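Long-range contacts in HTH-type transcriptional regulator cbl (Escherichia coli K12, PDB 2FYI), which may act as an accessory regulator within the cys regulon, this chain being the cofactor-binding domain of a LysR-family transcription factor: residues I68-L73 against N189-G194; V80-F85 against K222-E227. All coordinates share one frame; numbering follows the deposited sequence.

Contact 1: I68-L73 against N189-G194; sequences IASERL and NTVWLG
A69 and W192 form the hydrogen-bonded pair of a short antiparallel bridge between strand 66-69 and strand 189-196, with A69 N reaching W192 O at 3.3 Å and W192 N reaching A69 O at 2.8 Å. The second bond is the shorter and the straighter (169° at the hydrogen). I68 and L193 are the neighbouring non-hydrogen-bonded pair, and a CA-H...O contact adds I68 CA to the groups around W192 O. The pairing joins the two strands in the mixed sheet of one lobe of the two-lobed, periplasmic-binding-protein-like LysR cofactor-binding domain.

I68 spreads its two branches over strand 189-196. With CG2 anti to the backbone N, that methyl meets V191 CG1 at 3.8 Å, while CG1 runs beside L193 CD2 and the two side chains point the same way. Q24 of helix 22-27 touches I68, S70 and V191.

A69 and W192 occupy the other face of the sheet. Beyond A69 the chain leaves the strand and turns back, bringing L73 CB against W192 CB at 4.2 Å and placing L73 CD1 near W192 O and G194 N. The indole of W192 has S70 O at its edge, in the ring plane and 3.9 Å from CD1. S70 OG has its stronger partner in W87 NE1 of strand 79-94; the bond it could give to T190 O is weak and unsettled. Just past the end of strand 66-69 a water joins E71 OE2 to N189 OD1, and E71 OE2 also takes a weak bond from G124 N.

Chemically the contact is divided: main-chain bonds fix the register, aliphatic side chains fill the I68-V191-L193 face, and polar links gather where the strand gives way to the loop.

Contact 2: V80-F85 against K222-E227; sequences VAFPWF and KRQVME
V80 and F82 pack against Q224 and V225 in a purely van der Waals strand-on-helix contact, within one lobe of the two-lobed periplasmic-binding-protein fold of LysR cofactor-binding domains. The C-terminal helix 218-226 lies here over the beginning of strand 79-94. The short axes of strand 80-85 and helix 222-226 come within 9.2 Å and run roughly antiparallel, at 147°. Only 210 Å² is buried between the segments, because the strand meets the helix with its first residues and then leads away.

With CG anti to the carbonyl carbon (chi1 -52°), F82 brings the CE2-CZ side of its ring to the helix. CZ meets V225 CG2 at 4.0 Å, and this methyl lies at the ring's edge, near its plane; the two side chains cross at about a right angle. Q224 approaches from the opposite direction to F82. Its chain is extended, and its amide stands 39° from the plane of the phenyl ring, with NE2 3.7 Å and OE1 3.8 Å from F82 CE2. That ring carbon lies above the amide plane, displaced from CD toward the OE1-NE2 side, while NE2 meets the phenyl ring neither at its face nor at its edge.

Helix 203-212 packs alongside, with L209 touching F82 and W206 touching V225; the same W206 forms a cation-pi pair with K222. The main chain of V225 is hydrogen-bonded to G198, tying the helix to the segment that follows strand 189-196.

V80 points its side chain toward the helix and divides it between two neighbours: CG2 sits 4.2 Å from V225 CA, while CG1 comes to 3.8 Å from the amide nitrogen NE2 of Q224.

The centres of contacts 1 and 2 lie 12 Å apart, and one mixed sheet joins them: strands 189-196 and 79-94 are antiparallel neighbours. L193 O to F82 N and V191 O to W84 N, both 2.7 Å, are probable hydrogen bonds between the two, and the W192 ring packs on the main chain at F82. Along the chain the segments alternate as 68-73, 80-85, 189-194 and 222-227. Strand 189-196 pairs with strand 66-69 on one side and with strand 79-94 on the other, while the C-terminal helix 218-226 packs on strand 79-94. Distant residues thus meet in one lobe, built on strands 79-94 and 189-196, which probably run on into the interlobe hinge, as in other LysR domains.

Contact 1: I68-L73 against N189-G194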
ATOM      1  N   ILE A  68      -4.516  -1.429  14.851  1.00 35.87           N
ATOM      2  CA  ILE A  68      -5.817  -1.515  14.176  1.00 35.80           C
ATOM      3  C   ILE A  68      -5.715  -2.277  12.874  1.00 36.46           C
ATOM      4  O   ILE A  68      -5.009  -1.855  11.939  1.00 37.35           O
ATOM      5  CB  ILE A  68      -6.395  -0.130  13.877  1.00 35.92           C
ATOM      6  CG1 ILE A  68      -6.652   0.627  15.187  1.00 36.00           C
ATOM      7  CG2 ILE A  68      -7.661  -0.260  13.076  1.00 35.25           C
ATOM      8  CD1 ILE A  68      -6.422   2.135  15.094  1.00 35.81           C
ATOM      9  N   ALA A  69      -6.418  -3.407  12.817  1.00 36.38           N
ATOM     10  CA  ALA A  69      -6.381  -4.281  11.640  1.00 36.81           C
ATOM     11  C   ALA A  69      -7.567  -5.230  11.652  1.00 38.55           C
ATOM     12  O   ALA A  69      -8.281  -5.341  12.660  1.00 38.56           O
ATOM     13  CB  ALA A  69      -5.099  -5.054  11.605  1.00 36.44           C
ATOM     14  N   SER A  70      -7.792  -5.910  10.527  1.00 40.77           N
ATOM     15  CA  SER A  70      -8.881  -6.904  10.462  1.00 42.26           C
ATOM     16  C   SER A  70      -8.396  -8.305  10.800  1.00 43.84           C
ATOM     17  O   SER A  70      -9.192  -9.177  11.050  1.00 43.62           O
ATOM     18  CB  SER A  70      -9.545  -6.931   9.079  1.00 41.31           C
ATOM     19  OG  SER A  70     -10.293  -5.764   8.793  1.00 40.19           O
ATOM     20  N   GLU A  71      -7.089  -8.524  10.792  1.00 46.55           N
ATOM     21  CA  GLU A  71      -6.562  -9.863  10.970  1.00 49.49           C
ATOM     22  C   GLU A  71      -5.648  -9.948  12.186  1.00 49.55           C
ATOM     23  O   GLU A  71      -5.105  -8.947  12.652  1.00 49.25           O
ATOM     24  CB  GLU A  71      -5.806 -10.305   9.714  1.00 51.99           C
ATOM     25  CG  GLU A  71      -6.612 -10.180   8.412  1.00 55.80           C
ATOM     26  CD  GLU A  71      -7.717 -11.267   8.260  1.00 58.19           C
ATOM     27  OE1 GLU A  71      -7.645 -12.331   8.944  1.00 59.72           O
ATOM     28  OE2 GLU A  71      -8.649 -11.058   7.436  1.00 58.79           O
ATOM     29  N   ARG A  72      -5.516 -11.154  12.723  1.00 49.72           N
ATOM     30  CA  ARG A  72      -4.473 -11.463  13.703  1.00 49.89           C
ATOM     31  C   ARG A  72      -4.412 -10.657  14.982  1.00 48.60           C
ATOM     32  O   ARG A  72      -3.333 -10.578  15.523  1.00 50.70           O
ATOM     33  CB  ARG A  72      -3.070 -11.257  13.086  1.00 51.55           C
ATOM     34  CG  ARG A  72      -2.768 -12.051  11.857  1.00 54.81           C
ATOM     35  CD  ARG A  72      -1.489 -12.799  12.076  1.00 58.06           C
ATOM     36  NE  ARG A  72      -0.893 -13.299  10.837  1.00 61.00           N
ATOM     37  CZ  ARG A  72       0.405 -13.602  10.713  1.00 62.91           C
ATOM     38  NH1 ARG A  72       1.240 -13.460  11.752  1.00 62.71           N
ATOM     39  NH2 ARG A  72       0.881 -14.041   9.546  1.00 64.19           N
ATOM     40  N   LEU A  73      -5.465 -10.018  15.472  1.00 46.07           N
ATOM     41  CA  LEU A  73      -5.273  -9.243  16.700  1.00 43.44           C
ATOM     42  C   LEU A  73      -6.111  -9.890  17.732  1.00 43.89           C
ATOM     43  O   LEU A  73      -5.780  -9.879  18.913  1.00 44.52           O
ATOM     44  CB  LEU A  73      -5.665  -7.754  16.570  1.00 40.72           C
ATOM     45  CG  LEU A  73      -4.811  -6.812  15.703  1.00 38.56           C
ATOM     46  CD1 LEU A  73      -5.287  -5.374  15.760  1.00 36.35           C
ATOM     47  CD2 LEU A  73      -3.361  -6.912  16.074  1.00 37.77           C
ATOM     48  N   ASN A 189     -16.407  -9.178   7.826  1.00 35.93           N
ATOM     49  CA  ASN A 189     -15.129  -9.090   8.537  1.00 35.40           C
ATOM     50  C   ASN A 189     -15.264  -8.129   9.698  1.00 34.74           C
ATOM     51  O   ASN A 189     -16.231  -7.379   9.785  1.00 35.33           O
ATOM     52  CB  ASN A 189     -14.061  -8.561   7.593  1.00 35.92           C
ATOM     53  CG  ASN A 189     -13.995  -9.353   6.314  1.00 36.74           C
ATOM     54  OD1 ASN A 189     -13.374 -10.420   6.261  1.00 37.35           O
ATOM     55  ND2 ASN A 189     -14.657  -8.857   5.279  1.00 36.34           N
ATOM     56  N   THR A 190     -14.284  -8.124  10.582  1.00 33.52           N
ATOM     57  CA  THR A 190     -14.315  -7.188  11.691  1.00 32.29           C
ATOM     58  C   THR A 190     -13.011  -6.446  11.793  1.00 32.42           C
ATOM     59  O   THR A 190     -11.940  -7.013  11.539  1.00 33.19           O
ATOM     60  CB  THR A 190     -14.476  -7.894  13.000  1.00 31.97           C
ATOM     61  OG1 THR A 190     -15.664  -8.672  12.960  1.00 31.80           O
ATOM     62  CG2 THR A 190     -14.579  -6.876  14.088  1.00 32.47           C
ATOM     63  N   VAL A 191     -13.081  -5.176  12.163  1.00 31.87           N
ATOM     64  CA  VAL A 191     -11.859  -4.430  12.364  1.00 30.98           C
ATOM     65  C   VAL A 191     -11.657  -4.325  13.851  1.00 31.31           C
ATOM     66  O   VAL A 191     -12.558  -3.892  14.556  1.00 30.49           O
ATOM     67  CB  VAL A 191     -11.933  -3.030  11.818  1.00 29.91           C
ATOM     68  CG1 VAL A 191     -10.623  -2.375  12.076  1.00 29.60           C
ATOM     69  CG2 VAL A 191     -12.204  -3.071  10.370  1.00 28.97           C
ATOM     70  N   TRP A 192     -10.470  -4.719  14.311  1.00 31.86           N
ATOM     71  CA  TRP A 192     -10.155  -4.748  15.724  1.00 31.37           C
ATOM     72  C   TRP A 192      -9.270  -3.613  16.147  1.00 31.82           C
ATOM     73  O   TRP A 192      -8.404  -3.126  15.387  1.00 33.87           O
ATOM     74  CB  TRP A 192      -9.462  -6.043  16.082  1.00 32.43           C
ATOM     75  CG  TRP A 192     -10.264  -7.238  15.724  1.00 33.28           C
ATOM     76  CD1 TRP A 192     -10.216  -7.934  14.553  1.00 33.50           C
ATOM     77  CD2 TRP A 192     -11.237  -7.893  16.544  1.00 32.98           C
ATOM     78  NE1 TRP A 192     -11.115  -8.979  14.590  1.00 33.54           N
ATOM     79  CE2 TRP A 192     -11.748  -8.982  15.798  1.00 32.40           C
ATOM     80  CE3 TRP A 192     -11.721  -7.666  17.831  1.00 33.47           C
ATOM     81  CZ2 TRP A 192     -12.704  -9.836  16.282  1.00 32.06           C
ATOM     82  CZ3 TRP A 192     -12.692  -8.535  18.328  1.00 33.63           C
ATOM     83  CH2 TRP A 192     -13.173  -9.606  17.542  1.00 33.03           C
ATOM     84  N   LEU A 193      -9.494  -3.204  17.385  1.00 30.83           N
ATOM     85  CA  LEU A 193      -8.655  -2.279  18.067  1.00 29.59           C
ATOM     86  C   LEU A 193      -7.967  -3.128  19.125  1.00 30.05           C
ATOM     87  O   LEU A 193      -8.646  -3.747  19.959  1.00 29.96           O
ATOM     88  CB  LEU A 193      -9.541  -1.280  18.749  1.00 29.55           C
ATOM     89  CG  LEU A 193     -10.421  -0.480  17.803  1.00 29.61           C
ATOM     90  CD1 LEU A 193     -11.763  -0.204  18.458  1.00 28.05           C
ATOM     91  CD2 LEU A 193      -9.695   0.814  17.392  1.00 29.78           C
ATOM     92  N   GLY A 194      -6.636  -3.184  19.076  1.00 29.71           N
ATOM     93  CA  GLY A 194      -5.880  -3.979  20.032  1.00 30.56           C
ATOM     94  C   GLY A 194      -4.959  -3.168  20.932  1.00 31.90           C
ATOM     95  O   GLY A 194      -4.462  -2.111  20.545  1.00 33.25           O
TER
HETATM   96  O   HOH W   1     -11.437 -11.380   8.093  1.00 55.58           O

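Contact 2: V80-F85 against K222-E227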
ATOM      1  N   VAL A  80      -5.099  -7.868  23.511  1.00 37.96           N
ATOM      2  CA  VAL A  80      -6.515  -7.839  23.849  1.00 37.10           C
ATOM      3  C   VAL A  80      -7.181  -6.977  22.771  1.00 36.81           C
ATOM      4  O   VAL A  80      -6.742  -5.840  22.548  1.00 37.55           O
ATOM      5  CB  VAL A  80      -6.725  -7.130  25.199  1.00 36.88           C
ATOM      6  CG1 VAL A  80      -8.196  -7.027  25.525  1.00 36.87           C
ATOM      7  CG2 VAL A  80      -5.979  -7.842  26.310  1.00 36.62           C
ATOM      8  N   ALA A  81      -8.225  -7.479  22.116  1.00 35.55           N
ATOM      9  CA  ALA A  81      -8.778  -6.755  20.993  1.00 34.56           C
ATOM     10  C   ALA A  81     -10.254  -6.478  21.164  1.00 34.73           C
ATOM     11  O   ALA A  81     -11.000  -7.314  21.669  1.00 34.39           O
ATOM     12  CB  ALA A  81      -8.528  -7.514  19.725  1.00 34.56           C
ATOM     13  N   PHE A  82     -10.675  -5.292  20.731  1.00 34.73           N
ATOM     14  CA  PHE A  82     -12.081  -4.922  20.777  1.00 33.82           C
ATOM     15  C   PHE A  82     -12.537  -4.652  19.364  1.00 33.24           C
ATOM     16  O   PHE A  82     -11.780  -4.101  18.553  1.00 32.87           O
ATOM     17  CB  PHE A  82     -12.267  -3.660  21.595  1.00 34.04           C
ATOM     18  CG  PHE A  82     -11.637  -3.709  22.948  1.00 34.53           C
ATOM     19  CD1 PHE A  82     -10.294  -3.414  23.118  1.00 35.07           C
ATOM     20  CD2 PHE A  82     -12.390  -4.008  24.075  1.00 34.87           C
ATOM     21  CE1 PHE A  82      -9.701  -3.435  24.407  1.00 34.90           C
ATOM     22  CE2 PHE A  82     -11.801  -4.033  25.361  1.00 34.65           C
ATOM     23  CZ  PHE A  82     -10.459  -3.748  25.517  1.00 34.52           C
ATOM     24  N   PRO A  83     -13.785  -5.034  19.073  1.00 32.51           N
ATOM     25  CA  PRO A  83     -14.423  -4.832  17.761  1.00 31.57           C
ATOM     26  C   PRO A  83     -14.723  -3.359  17.498  1.00 30.76           C
ATOM     27  O   PRO A  83     -15.328  -2.689  18.325  1.00 31.28           O
ATOM     28  CB  PRO A  83     -15.703  -5.672  17.861  1.00 30.54           C
ATOM     29  CG  PRO A  83     -15.930  -5.887  19.312  1.00 30.11           C
ATOM     30  CD  PRO A  83     -14.650  -5.714  20.052  1.00 30.34           C
ATOM     31  N   TRP A  84     -14.283  -2.850  16.369  1.00 30.10           N
ATOM     32  CA  TRP A  84     -14.606  -1.489  16.027  1.00 30.19           C
ATOM     33  C   TRP A  84     -15.874  -1.416  15.160  1.00 30.47           C
ATOM     34  O   TRP A  84     -16.858  -0.795  15.562  1.00 31.64           O
ATOM     35  CB  TRP A  84     -13.416  -0.792  15.411  1.00 30.90           C
ATOM     36  CG  TRP A  84     -13.671   0.606  15.076  1.00 31.51           C
ATOM     37  CD1 TRP A  84     -14.736   1.375  15.468  1.00 31.45           C
ATOM     38  CD2 TRP A  84     -12.828   1.447  14.298  1.00 32.04           C
ATOM     39  NE1 TRP A  84     -14.605   2.643  14.977  1.00 31.58           N
ATOM     40  CE2 TRP A  84     -13.441   2.715  14.248  1.00 32.09           C
ATOM     41  CE3 TRP A  84     -11.611   1.252  13.634  1.00 31.62           C
ATOM     42  CZ2 TRP A  84     -12.883   3.780  13.545  1.00 31.32           C
ATOM     43  CZ3 TRP A  84     -11.059   2.310  12.946  1.00 31.54           C
ATOM     44  CH2 TRP A  84     -11.701   3.557  12.899  1.00 31.44           C
ATOM     45  N   PHE A  85     -15.875  -2.063  14.003  1.00 30.09           N
ATOM     46  CA  PHE A  85     -17.094  -2.194  13.209  1.00 30.06           C
ATOM     47  C   PHE A  85     -16.964  -3.388  12.267  1.00 30.92           C
ATOM     48  O   PHE A  85     -15.877  -3.961  12.132  1.00 31.24           O
ATOM     49  CB  PHE A  85     -17.384  -0.920  12.421  1.00 30.69           C
ATOM     50  CG  PHE A  85     -16.290  -0.548  11.494  1.00 31.69           C
ATOM     51  CD1 PHE A  85     -16.219  -1.115  10.227  1.00 31.34           C
ATOM     52  CD2 PHE A  85     -15.275   0.328  11.908  1.00 32.97           C
ATOM     53  CE1 PHE A  85     -15.178  -0.797   9.361  1.00 31.98           C
ATOM     54  CE2 PHE A  85     -14.211   0.656  11.044  1.00 33.00           C
ATOM     55  CZ  PHE A  85     -14.161   0.086   9.761  1.00 32.01           C
ATOM     56  N   LYS A 222     -10.372  -0.710  30.282  1.00 40.79           N
ATOM     57  CA  LYS A 222      -9.327  -0.883  31.285  1.00 39.71           C
ATOM     58  C   LYS A 222      -9.459  -2.201  32.024  1.00 40.77           C
ATOM     59  O   LYS A 222      -8.490  -2.933  32.189  1.00 40.82           O
ATOM     60  CB  LYS A 222      -9.383   0.240  32.308  1.00 37.66           C
ATOM     61  CG  LYS A 222      -8.822   1.553  31.849  1.00 36.26           C
ATOM     62  CD  LYS A 222      -9.050   2.597  32.932  1.00 35.50           C
ATOM     63  CE  LYS A 222      -8.397   3.915  32.575  1.00 35.04           C
ATOM     64  NZ  LYS A 222      -8.493   4.865  33.699  1.00 33.92           N
ATOM     65  N   ARG A 223     -10.670  -2.494  32.477  1.00 42.63           N
ATOM     66  CA  ARG A 223     -10.932  -3.656  33.313  1.00 44.55           C
ATOM     67  C   ARG A 223     -10.501  -4.918  32.623  1.00 44.74           C
ATOM     68  O   ARG A 223      -9.959  -5.828  33.228  1.00 44.96           O
ATOM     69  CB  ARG A 223     -12.420  -3.739  33.580  1.00 45.98           C
ATOM     70  CG  ARG A 223     -12.808  -4.510  34.818  1.00 47.94           C
ATOM     71  CD  ARG A 223     -14.342  -4.449  34.984  1.00 49.49           C
ATOM     72  NE  ARG A 223     -14.845  -3.066  34.932  1.00 50.42           N
ATOM     73  CZ  ARG A 223     -14.988  -2.258  35.992  1.00 50.72           C
ATOM     74  NH1 ARG A 223     -14.687  -2.675  37.223  1.00 50.40           N
ATOM     75  NH2 ARG A 223     -15.449  -1.019  35.821  1.00 50.57           N
ATOM     76  N   GLN A 224     -10.742  -4.944  31.328  1.00 45.98           N
ATOM     77  CA  GLN A 224     -10.558  -6.127  30.516  1.00 46.64           C
ATOM     78  C   GLN A 224      -9.144  -6.291  29.972  1.00 46.36           C
ATOM     79  O   GLN A 224      -8.688  -7.400  29.754  1.00 46.48           O
ATOM     80  CB  GLN A 224     -11.547  -6.060  29.382  1.00 46.89           C
ATOM     81  CG  GLN A 224     -11.949  -7.378  28.858  1.00 47.96           C
ATOM     82  CD  GLN A 224     -12.579  -7.207  27.514  1.00 48.92           C
ATOM     83  OE1 GLN A 224     -13.690  -6.679  27.407  1.00 49.07           O
ATOM     84  NE2 GLN A 224     -11.859  -7.601  26.461  1.00 49.21           N
ATOM     85  N   VAL A 225      -8.461  -5.180  29.750  1.00 46.82           N
ATOM     86  CA  VAL A 225      -7.034  -5.190  29.458  1.00 47.51           C
ATOM     87  C   VAL A 225      -6.232  -5.640  30.674  1.00 49.62           C
ATOM     88  O   VAL A 225      -5.134  -6.171  30.555  1.00 49.48           O
ATOM     89  CB  VAL A 225      -6.550  -3.778  29.114  1.00 45.83           C
ATOM     90  CG1 VAL A 225      -5.050  -3.747  28.988  1.00 45.33           C
ATOM     91  CG2 VAL A 225      -7.207  -3.291  27.863  1.00 45.13           C
ATOM     92  N   MET A 226      -6.780  -5.421  31.856  1.00 52.22           N
ATOM     93  CA  MET A 226      -5.970  -5.527  33.039  1.00 55.35           C
ATOM     94  C   MET A 226      -6.185  -6.837  33.765  1.00 58.58           C
ATOM     95  O   MET A 226      -5.275  -7.336  34.429  1.00 59.43           O
ATOM     96  CB  MET A 226      -6.271  -4.362  33.967  1.00 54.50           C
ATOM     97  CG  MET A 226      -5.057  -3.844  34.661  1.00 54.25           C
ATOM     98  SD  MET A 226      -3.936  -3.064  33.497  1.00 54.55           S
ATOM     99  CE  MET A 226      -4.888  -1.616  33.058  1.00 54.65           C
ATOM    100  N   GLU A 227      -7.387  -7.392  33.615  1.00 62.19           N
ATOM    101  CA  GLU A 227      -7.890  -8.508  34.440  1.00 65.64           C
ATOM    102  C   GLU A 227      -6.943  -9.702  34.628  1.00 67.63           C
ATOM    103  O   GLU A 227      -7.055 -10.433  35.621  1.00 68.03           O
ATOM    104  CB  GLU A 227      -9.218  -9.015  33.875  1.00 66.28           C
ATOM    105  CG  GLU A 227      -9.144  -9.315  32.368  1.00 67.41           C
ATOM    106  CD  GLU A 227     -10.185 -10.320  31.919  1.00 67.86           C
ATOM    107  OE1 GLU A 227     -10.680 -11.081  32.778  1.00 68.25           O
ATOM    108  OE2 GLU A 227     -10.508 -10.352  30.712  1.00 68.00           O
TER